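Local coordinates for protein obscurin (PDB 2YZ8) that probably acts as a giant scaffolding and signalling protein of muscle, of which this immunoglobulin-like domain is one structural module, at residues A[65-70]-A[76-81]. Residues are numbered along the deposited sequence; the frame is centred on the assembly and turned at random.
Sequences LVVRNL and GRYSCS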
loop_
_atom_site.group_PDB
_atom_site.type_symbol
_atom_site.label_atom_id
_atom_site.label_comp_id
_atom_site.label_asym_id
_atom_site.label_seq_id
_atom_site.Cartn_x
_atom_site.Cartn_y
_atom_site.Cartn_z
ATOM N N LEU A 65 0.649 -4.219 0.770
ATOM C CA LEU A 65 1.900 -3.673 0.236
ATOM C C LEU A 65 2.909 -3.537 1.365
ATOM O O LEU A 65 2.657 -2.861 2.368
ATOM C CB LEU A 65 1.694 -2.304 -0.438
ATOM C CG LEU A 65 2.961 -1.527 -0.841
ATOM C CD1 LEU A 65 3.607 -2.110 -2.098
ATOM C CD2 LEU A 65 2.682 -0.035 -1.021
ATOM N N VAL A 66 4.053 -4.183 1.193
ATOM C CA VAL A 66 5.127 -4.097 2.161
ATOM C C VAL A 66 6.190 -3.157 1.605
ATOM O O VAL A 66 6.692 -3.350 0.499
ATOM C CB VAL A 66 5.714 -5.496 2.502
ATOM C CG1 VAL A 66 6.744 -5.391 3.616
ATOM C CG2 VAL A 66 4.601 -6.445 2.918
ATOM N N VAL A 67 6.486 -2.116 2.373
ATOM C CA VAL A 67 7.540 -1.167 2.039
ATOM C C VAL A 67 8.693 -1.466 2.985
ATOM O O VAL A 67 8.619 -1.157 4.172
ATOM C CB VAL A 67 7.074 0.299 2.231
ATOM C CG1 VAL A 67 8.103 1.266 1.661
ATOM C CG2 VAL A 67 5.716 0.525 1.582
ATOM N N ARG A 68 9.743 -2.087 2.462
ATOM C CA ARG A 68 10.867 -2.523 3.282
ATOM C C ARG A 68 11.914 -1.418 3.439
ATOM O O ARG A 68 11.916 -0.449 2.675
ATOM C CB ARG A 68 11.480 -3.800 2.703
ATOM C CG ARG A 68 10.597 -5.026 2.903
ATOM C CD ARG A 68 11.091 -6.230 2.127
ATOM N NE ARG A 68 10.715 -6.149 0.719
ATOM C CZ ARG A 68 10.535 -7.198 -0.074
ATOM N NH1 ARG A 68 10.677 -8.431 0.392
ATOM N NH2 ARG A 68 10.198 -7.011 -1.340
ATOM N N ASN A 69 12.783 -1.570 4.439
ATOM C CA ASN A 69 13.834 -0.589 4.751
ATOM C C ASN A 69 13.332 0.862 4.736
ATOM O O ASN A 69 13.836 1.703 3.978
ATOM C CB ASN A 69 15.042 -0.762 3.816
ATOM C CG ASN A 69 15.717 -2.122 3.961
ATOM O OD1 ASN A 69 15.076 -3.167 3.859
ATOM N ND2 ASN A 69 17.028 -2.109 4.185
ATOM N N LEU A 70 12.337 1.146 5.577
ATOM C CA LEU A 70 11.712 2.467 5.608
ATOM C C LEU A 70 12.692 3.603 5.871
ATOM O O LEU A 70 13.446 3.581 6.852
ATOM C CB LEU A 70 10.577 2.527 6.636
ATOM C CG LEU A 70 9.150 2.233 6.167
ATOM C CD1 LEU A 70 8.214 2.508 7.319
ATOM C CD2 LEU A 70 8.756 3.080 4.960
ATOM N N GLY A 76 4.726 9.439 2.453
ATOM C CA GLY A 76 3.866 10.165 1.517
ATOM C C GLY A 76 2.603 9.379 1.223
ATOM O O GLY A 76 2.239 8.455 1.962
ATOM N N ARG A 77 1.948 9.716 0.120
ATOM C CA ARG A 77 0.687 9.091 -0.235
ATOM C C ARG A 77 0.842 7.836 -1.105
ATOM O O ARG A 77 1.494 7.860 -2.157
ATOM C CB ARG A 77 -0.210 10.104 -0.943
ATOM C CG ARG A 77 -1.555 9.520 -1.351
ATOM C CD ARG A 77 -2.551 10.622 -1.630
ATOM N NE ARG A 77 -2.807 11.460 -0.460
ATOM C CZ ARG A 77 -3.686 11.174 0.498
ATOM N NH1 ARG A 77 -4.407 10.059 0.451
ATOM N NH2 ARG A 77 -3.845 12.014 1.510
ATOM N N TYR A 78 0.220 6.748 -0.656
ATOM C CA TYR A 78 0.139 5.527 -1.436
ATOM C C TYR A 78 -1.310 5.244 -1.800
ATOM O O TYR A 78 -2.225 5.651 -1.085
ATOM C CB TYR A 78 0.694 4.354 -0.636
ATOM C CG TYR A 78 2.183 4.410 -0.410
ATOM C CD1 TYR A 78 3.055 3.675 -1.222
ATOM C CD2 TYR A 78 2.724 5.167 0.634
ATOM C CE1 TYR A 78 4.427 3.716 -1.019
ATOM C CE2 TYR A 78 4.087 5.213 0.847
ATOM C CZ TYR A 78 4.934 4.485 0.019
ATOM O OH TYR A 78 6.282 4.532 0.224
ATOM N N SER A 79 -1.512 4.528 -2.907
ATOM C CA SER A 79 -2.854 4.235 -3.394
ATOM C C SER A 79 -2.914 2.837 -3.982
ATOM O O SER A 79 -1.901 2.312 -4.452
ATOM C CB SER A 79 -3.274 5.242 -4.460
ATOM O OG SER A 79 -3.276 6.556 -3.927
ATOM N N CYS A 80 -4.105 2.246 -3.946
ATOM C CA CYS A 80 -4.350 0.953 -4.585
ATOM C C CYS A 80 -5.530 1.118 -5.524
ATOM O O CYS A 80 -6.485 1.843 -5.211
ATOM C CB CYS A 80 -4.623 -0.141 -3.554
ATOM S SG CYS A 80 -4.638 -1.823 -4.258
ATOM N N SER A 81 -5.450 0.472 -6.686
ATOM C CA SER A 81 -6.468 0.635 -7.715
ATOM C C SER A 81 -6.820 -0.673 -8.400
ATOM O O SER A 81 -5.946 -1.495 -8.686
ATOM C CB SER A 81 -6.013 1.654 -8.758
ATOM O OG SER A 81 -4.912 1.153 -9.490
#
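Tyr78 holds its CG opposite its own carbonyl carbon (chi1 -69°), which lays the phenol lengthwise beside strand 62-67, with CD1 near Leu65 and OH near Val67. In Leu65 CG stands anti to the backbone N (chi1 171°), and the CD2 methyl comes to the CD1/CE1 side of the ring, 3.7 Å from CD1 of Tyr78 and 4.1 Å from CE1 of the same ring. The two side chains cross at about a right angle, and the methyl meets the ring obliquely. Val67, two residues further along the strand and on the same side of it, approaches from the direction opposite to Tyr78. Its two methyls are shared between the ring and the hydroxyl: CG2 lies 4.3 Å from Tyr78 CE1, again obliquely, while CG1 is 4.0 Å from Tyr78 OH. No hydrogen bond links the segments 65-70 and 76-81, whose nearest CA atoms, those of Leu65 and Cys80, are 9.1 Å apart, so they meet through side-chain packing alone, the two aliphatic side chains rising from strand 62-67 to the ring.

The hydroxyl of this buried ring is hydrogen-bonded to the main-chain O of Asp74, just before strand 76-82. This is the tyrosine corner of immunoglobulin domains: the phenol ties down the turn leading into its own strand. Leu28, Leu48 and Leu91 also touch Tyr78, and the ring of Tyr43 meets it with the planes at about 45°. The contact thus bridges the two sheets of the sandwich near the centre of the domain, joining strand 62-67, flanked by strands 26-32 and 54-59 in one sheet, to strand 76-82, which lies between strands 40-43 and 85-94 in the other.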